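Long-range contacts in alanine racemase (Corynebacterium glutamicum, PDB 2DY3), which binds pyridoxal-5'-phosphate and combines an N-terminal TIM-barrel-type domain with the C-terminal domain of the alanine racemase family: residues B[77-82]-B[96-101]; B[82-87]-B[103-108]. All coordinates share one frame; numbering follows the deposited sequence.

Both contacts lie within the N-terminal, TIM-barrel-type domain, on the same side of the chain's centre, their centres about 10 Å apart, and Trp82 belongs to both. Contact 1 pairs two neighbouring parallel strands; contact 2 sets the loop that leaves the first of them against the helix that follows the second. The segments alternate along the chain. Trp82 presents one ring face to Leu98 in contact 1 and the opposite face to His105 in contact 2, while Val100 CG1 meets Ala106 CB at 3.6 Å. Contact 1 reaches the pyridoxal-5'-phosphate pocket directly through Trp80, whereas the side chain of Trp82 stays about 11 Å from pyridoxal-5'-phosphate.

Contact 1 of 2, residues B[77-82]-B[96-101]; sequences VLCWIW and IDLAVI. With PLP (pyridoxal-5'-phosphate), chain F.
Asp97 N donates to Val77 O at 2.8 Å, the first rung of a parallel ladder that continues with Cys79 N to Asp97 O and Ala99 N to Cys79 O. Val77 O and Cys79 N thus grip Asp97 through its N and its O, both on the edge that faces strand 76-81. Water 1 adds a bridge at the start of the pair, accepting from Val77 N and bonding Asp97 OD2. The other carboxylate oxygen, OD1, forms a salt bridge with Arg118. A fourth, weak bond runs from Trp82 NE1 to Ala99 O at 3.1 Å, the acceptor lying at the ring edge near its plane.

Side chains meet on both faces of the sheet. On one, Leu78 crosses Asp97 at about a right angle, Leu78 CD1 against the Asp97 CB methylene (4.0 Å); the carboxylate itself is turned to water 1 and Arg118. On the other, Cys79 SG meets Leu98 CD2 at 4.0 Å. The same methyl makes a CH-pi contact over the five-membered ring of Trp82, 12° off its normal; with CG between N and C of its own backbone (chi1 58°), the indole swings back across Leu98.

Trp80 CB packs on Ala99 CB at 3.8 Å, while its indole leads away to pyridoxal-5'-phosphate: C2A of the ligand sits over one face, 3.5 Å from CE2.

The pair closes the beta-alpha-beta unit 76-81, 88-92, 97-100 of the barrel. Strands 56-59 and 117-122 flank it, and helices 62-70 and 103-110 cover the Cys79 and Leu98 side.

Contact 2 of 2, residues B[82-87]-B[103-108]; sequences WTPEQD and PAHAKA
The indole of Trp82 takes the imidazole edge of His105 on the face turned from Leu98, in a T-shaped (edge-to-face) stack with planes at 88° and centroids of the six-membered ring and the imidazole 4.4 Å apart. His105 ND1 leads, 3.4 Å from Trp82 CZ2, and lies toward the rim of the indole. Trp82 C lies at the imidazole edge, in its plane, 3.6 Å from His105 CE1. One face of the imidazole is covered by Pro84, whose CD makes a CH-pi contact 3.9 Å from the ring centroid, 22° off the normal. Indole and proline thus meet the imidazole about a quarter-turn apart, at an edge and over a face.

In the TIM-barrel-type fold, this joins the beta-alpha loop after strand 76-81 to the start of helix 103-110, the helix following the next strand. With CG anti to its carbonyl carbon (chi1 -74°), His105 extends from the helix toward the loop, where a type I turn from Thr83 to Gln86, closed by Gln86 N to Thr83 O at 2.9 Å, presents Pro84. The loop ends at Asp87, the N-cap of helix 88-92, with OD2 bonded to Ala90 N. The second subunit borders the contact, with its Leu3 packing on Thr83 and its Ser243 on His105.

One turn farther along the helix from His105, Ala108 points at the loop, its CB 3.7 Å from Pro84 CB.

Contact 1 of 2, residues B[77-82]-B[96-101]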
loop_
_atom_site.group_PDB
_atom_site.type_symbol
_atom_site.label_atom_id
_atom_site.label_comp_id
_atom_site.label_asym_id
_atom_site.label_seq_id
_atom_site.Cartn_x
_atom_site.Cartn_y
_atom_site.Cartn_z
ATOM N N VAL B 77 5.314 23.119 12.277
ATOM C CA VAL B 77 5.396 21.948 11.404
ATOM C C VAL B 77 6.739 21.905 10.669
ATOM O O VAL B 77 7.152 22.891 10.066
ATOM C CB VAL B 77 4.253 21.942 10.352
ATOM C CG1 VAL B 77 4.462 20.789 9.352
ATOM C CG2 VAL B 77 2.899 21.780 11.046
ATOM N N LEU B 78 7.413 20.757 10.725
ATOM C CA LEU B 78 8.709 20.577 10.065
ATOM C C LEU B 78 8.628 19.532 8.951
ATOM O O LEU B 78 8.042 18.466 9.121
ATOM C CB LEU B 78 9.771 20.156 11.081
ATOM C CG LEU B 78 11.184 19.869 10.550
ATOM C CD1 LEU B 78 11.791 21.101 9.879
ATOM C CD2 LEU B 78 12.054 19.424 11.709
ATOM N N CYS B 79 9.232 19.853 7.813
ATOM C CA CYS B 79 9.251 18.983 6.640
ATOM C C CYS B 79 10.722 18.746 6.257
ATOM O O CYS B 79 11.503 19.690 6.163
ATOM C CB CYS B 79 8.451 19.693 5.528
ATOM S SG CYS B 79 8.892 19.385 3.834
ATOM N N TRP B 80 11.118 17.495 6.043
ATOM C CA TRP B 80 12.521 17.247 5.714
ATOM C C TRP B 80 12.871 16.557 4.395
ATOM O O TRP B 80 14.044 16.286 4.140
ATOM C CB TRP B 80 13.210 16.519 6.882
ATOM C CG TRP B 80 12.473 15.323 7.383
ATOM C CD1 TRP B 80 12.413 14.092 6.801
ATOM C CD2 TRP B 80 11.643 15.258 8.549
ATOM N NE1 TRP B 80 11.593 13.264 7.531
ATOM C CE2 TRP B 80 11.107 13.958 8.608
ATOM C CE3 TRP B 80 11.299 16.178 9.547
ATOM C CZ2 TRP B 80 10.244 13.553 9.622
ATOM C CZ3 TRP B 80 10.441 15.773 10.554
ATOM C CH2 TRP B 80 9.922 14.473 10.584
ATOM N N ILE B 81 11.881 16.278 3.554
ATOM C CA ILE B 81 12.163 15.652 2.263
ATOM C C ILE B 81 11.504 16.445 1.141
ATOM O O ILE B 81 10.311 16.303 0.873
ATOM C CB ILE B 81 11.673 14.180 2.197
ATOM C CG1 ILE B 81 12.423 13.329 3.222
ATOM C CG2 ILE B 81 11.941 13.610 0.820
ATOM C CD1 ILE B 81 12.042 11.855 3.200
ATOM N N TRP B 82 12.300 17.294 0.501
ATOM C CA TRP B 82 11.844 18.134 -0.600
ATOM C C TRP B 82 13.071 18.507 -1.415
ATOM O O TRP B 82 14.194 18.274 -0.978
ATOM C CB TRP B 82 11.199 19.420 -0.070
ATOM C CG TRP B 82 12.114 20.253 0.802
ATOM C CD1 TRP B 82 12.424 20.027 2.112
ATOM C CD2 TRP B 82 12.821 21.448 0.426
ATOM N NE1 TRP B 82 13.273 21.005 2.577
ATOM C CE2 TRP B 82 13.532 21.888 1.563
ATOM C CE3 TRP B 82 12.920 22.187 -0.759
ATOM C CZ2 TRP B 82 14.334 23.039 1.551
ATOM C CZ3 TRP B 82 13.716 23.325 -0.772
ATOM C CH2 TRP B 82 14.413 23.739 0.378
ATOM N N ILE B 96 5.347 26.670 7.001
ATOM C CA ILE B 96 5.904 25.336 7.170
ATOM C C ILE B 96 7.424 25.464 7.246
ATOM O O ILE B 96 8.046 26.074 6.377
ATOM C CB ILE B 96 5.533 24.417 5.976
ATOM C CG1 ILE B 96 4.027 24.146 5.986
ATOM C CG2 ILE B 96 6.323 23.108 6.056
ATOM C CD1 ILE B 96 3.506 23.471 4.731
ATOM N N ASP B 97 8.018 24.924 8.306
ATOM C CA ASP B 97 9.465 24.971 8.454
ATOM C C ASP B 97 10.082 23.976 7.475
ATOM O O ASP B 97 9.572 22.871 7.298
ATOM C CB ASP B 97 9.887 24.596 9.880
ATOM C CG ASP B 97 9.463 25.624 10.914
ATOM O OD1 ASP B 97 10.030 25.601 12.019
ATOM O OD2 ASP B 97 8.569 26.446 10.630
ATOM N N LEU B 98 11.180 24.373 6.840
ATOM C CA LEU B 98 11.860 23.508 5.889
ATOM C C LEU B 98 13.242 23.155 6.398
ATOM O O LEU B 98 13.965 24.014 6.907
ATOM C CB LEU B 98 12.003 24.207 4.532
ATOM C CG LEU B 98 10.733 24.528 3.751
ATOM C CD1 LEU B 98 11.095 25.313 2.499
ATOM C CD2 LEU B 98 10.006 23.234 3.399
ATOM N N ALA B 99 13.609 21.887 6.265
ATOM C CA ALA B 99 14.931 21.447 6.689
ATOM C C ALA B 99 15.949 21.760 5.594
ATOM O O ALA B 99 15.655 21.625 4.405
ATOM C CB ALA B 99 14.923 19.942 6.958
ATOM N N VAL B 100 17.137 22.193 5.996
ATOM C CA VAL B 100 18.205 22.450 5.043
ATOM C C VAL B 100 18.943 21.112 5.000
ATOM O O VAL B 100 19.626 20.756 5.959
ATOM C CB VAL B 100 19.172 23.549 5.549
ATOM C CG1 VAL B 100 20.187 23.889 4.462
ATOM C CG2 VAL B 100 18.384 24.790 5.953
ATOM N N ILE B 101 18.805 20.367 3.903
ATOM C CA ILE B 101 19.445 19.060 3.816
ATOM C C ILE B 101 20.687 18.977 2.925
ATOM O O ILE B 101 21.372 17.956 2.905
ATOM C CB ILE B 101 18.426 17.971 3.369
ATOM C CG1 ILE B 101 18.107 18.118 1.884
ATOM C CG2 ILE B 101 17.139 18.092 4.181
ATOM C CD1 ILE B 101 17.229 17.004 1.348
HETATM N N1 PLP F . 12.554 11.833 12.682
HETATM C C2 PLP F . 12.745 11.631 11.312
HETATM C C2A PLP F . 13.698 12.538 10.551
HETATM C C3 PLP F . 12.048 10.578 10.673
HETATM O O3 PLP F . 12.227 10.355 9.323
HETATM C C4 PLP F . 11.162 9.752 11.432
HETATM C C4A PLP F . 10.400 8.561 10.795
HETATM C C5 PLP F . 11.015 9.996 12.842
HETATM C C6 PLP F . 11.710 11.035 13.438
HETATM C C5A PLP F . 10.131 9.162 13.720
HETATM O O4P PLP F . 10.818 8.005 14.179
HETATM P P PLP F . 10.207 6.853 15.145
HETATM O O1P PLP F . 8.974 6.348 14.552
HETATM O O2P PLP F . 11.289 5.868 15.151
HETATM O O3P PLP F . 9.987 7.562 16.425
HETATM O O HOH W 1 5.973 25.879 11.412
#

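Contact 2 of 2, residues B[82-87]-B[103-108]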
loop_
_atom_site.group_PDB
_atom_site.type_symbol
_atom_site.label_atom_id
_atom_site.label_comp_id
_atom_site.label_asym_id
_atom_site.label_seq_id
_atom_site.Cartn_x
_atom_site.Cartn_y
_atom_site.Cartn_z
ATOM N N TRP B 82 12.300 17.294 0.501
ATOM C CA TRP B 82 11.844 18.134 -0.600
ATOM C C TRP B 82 13.071 18.507 -1.415
ATOM O O TRP B 82 14.194 18.274 -0.978
ATOM C CB TRP B 82 11.199 19.420 -0.070
ATOM C CG TRP B 82 12.114 20.253 0.802
ATOM C CD1 TRP B 82 12.424 20.027 2.112
ATOM C CD2 TRP B 82 12.821 21.448 0.426
ATOM N NE1 TRP B 82 13.273 21.005 2.577
ATOM C CE2 TRP B 82 13.532 21.888 1.563
ATOM C CE3 TRP B 82 12.920 22.187 -0.759
ATOM C CZ2 TRP B 82 14.334 23.039 1.551
ATOM C CZ3 TRP B 82 13.716 23.325 -0.772
ATOM C CH2 TRP B 82 14.413 23.739 0.378
ATOM N N THR B 83 12.854 19.067 -2.600
ATOM C CA THR B 83 13.954 19.500 -3.452
ATOM C C THR B 83 13.621 20.895 -3.939
ATOM O O THR B 83 12.457 21.271 -4.021
ATOM C CB THR B 83 14.151 18.582 -4.682
ATOM O OG1 THR B 83 12.977 18.629 -5.504
ATOM C CG2 THR B 83 14.429 17.142 -4.239
ATOM N N PRO B 84 14.647 21.683 -4.272
ATOM C CA PRO B 84 14.478 23.056 -4.755
ATOM C C PRO B 84 13.673 23.131 -6.041
ATOM O O PRO B 84 13.211 24.203 -6.434
ATOM C CB PRO B 84 15.916 23.530 -4.955
ATOM C CG PRO B 84 16.675 22.742 -3.920
ATOM C CD PRO B 84 16.074 21.368 -4.077
ATOM N N GLU B 85 13.508 21.987 -6.694
ATOM C CA GLU B 85 12.767 21.925 -7.945
ATOM C C GLU B 85 11.259 21.938 -7.698
ATOM O O GLU B 85 10.477 22.201 -8.611
ATOM C CB GLU B 85 13.160 20.667 -8.727
ATOM C CG GLU B 85 14.643 20.596 -9.139
ATOM C CD GLU B 85 15.598 20.353 -7.967
ATOM O OE1 GLU B 85 15.723 21.236 -7.095
ATOM O OE2 GLU B 85 16.232 19.273 -7.916
ATOM N N GLN B 86 10.851 21.648 -6.466
ATOM C CA GLN B 86 9.434 21.648 -6.130
ATOM C C GLN B 86 9.016 23.044 -5.699
ATOM O O GLN B 86 9.857 23.921 -5.518
ATOM C CB GLN B 86 9.145 20.685 -4.981
ATOM C CG GLN B 86 9.703 19.292 -5.159
ATOM C CD GLN B 86 9.214 18.362 -4.076
ATOM O OE1 GLN B 86 8.147 17.746 -4.197
ATOM N NE2 GLN B 86 9.977 18.269 -2.997
ATOM N N ASP B 87 7.717 23.241 -5.518
ATOM C CA ASP B 87 7.198 24.533 -5.084
ATOM C C ASP B 87 7.306 24.626 -3.556
ATOM O O ASP B 87 6.294 24.608 -2.851
ATOM C CB ASP B 87 5.734 24.679 -5.512
ATOM C CG ASP B 87 5.178 26.060 -5.228
ATOM O OD1 ASP B 87 3.998 26.302 -5.547
ATOM O OD2 ASP B 87 5.918 26.905 -4.692
ATOM N N PRO B 103 23.639 21.889 0.574
ATOM C CA PRO B 103 24.009 23.263 0.229
ATOM C C PRO B 103 23.059 23.863 -0.805
ATOM O O PRO B 103 22.732 25.050 -0.745
ATOM C CB PRO B 103 25.438 23.115 -0.305
ATOM C CG PRO B 103 25.972 21.956 0.526
ATOM C CD PRO B 103 24.806 20.986 0.514
ATOM N N ALA B 104 22.626 23.045 -1.761
ATOM C CA ALA B 104 21.718 23.522 -2.801
ATOM C C ALA B 104 20.399 23.997 -2.192
ATOM O O ALA B 104 19.812 24.974 -2.654
ATOM C CB ALA B 104 21.458 22.417 -3.832
ATOM N N HIS B 105 19.939 23.298 -1.158
ATOM C CA HIS B 105 18.692 23.651 -0.474
ATOM C C HIS B 105 18.876 24.988 0.234
ATOM O O HIS B 105 18.004 25.855 0.194
ATOM C CB HIS B 105 18.329 22.571 0.544
ATOM C CG HIS B 105 17.813 21.310 -0.074
ATOM N ND1 HIS B 105 16.467 21.056 -0.234
ATOM C CD2 HIS B 105 18.461 20.231 -0.569
ATOM C CE1 HIS B 105 16.311 19.871 -0.795
ATOM N NE2 HIS B 105 17.505 19.350 -1.008
ATOM N N ALA B 106 20.024 25.144 0.882
ATOM C CA ALA B 106 20.334 26.386 1.569
ATOM C C ALA B 106 20.316 27.522 0.541
ATOM O O ALA B 106 19.734 28.583 0.774
ATOM C CB ALA B 106 21.712 26.293 2.226
ATOM N N LYS B 107 20.939 27.276 -0.607
ATOM C CA LYS B 107 21.019 28.271 -1.666
ATOM C C LYS B 107 19.647 28.700 -2.175
ATOM O O LYS B 107 19.386 29.894 -2.356
ATOM C CB LYS B 107 21.853 27.727 -2.826
ATOM C CG LYS B 107 22.066 28.718 -3.953
ATOM C CD LYS B 107 23.047 28.174 -4.976
ATOM C CE LYS B 107 23.317 29.193 -6.070
ATOM N NZ LYS B 107 24.263 28.659 -7.087
ATOM N N ALA B 108 18.775 27.725 -2.405
ATOM C CA ALA B 108 17.436 28.007 -2.902
ATOM C C ALA B 108 16.638 28.840 -1.903
ATOM O O ALA B 108 15.827 29.680 -2.290
ATOM C CB ALA B 108 16.699 26.698 -3.200
#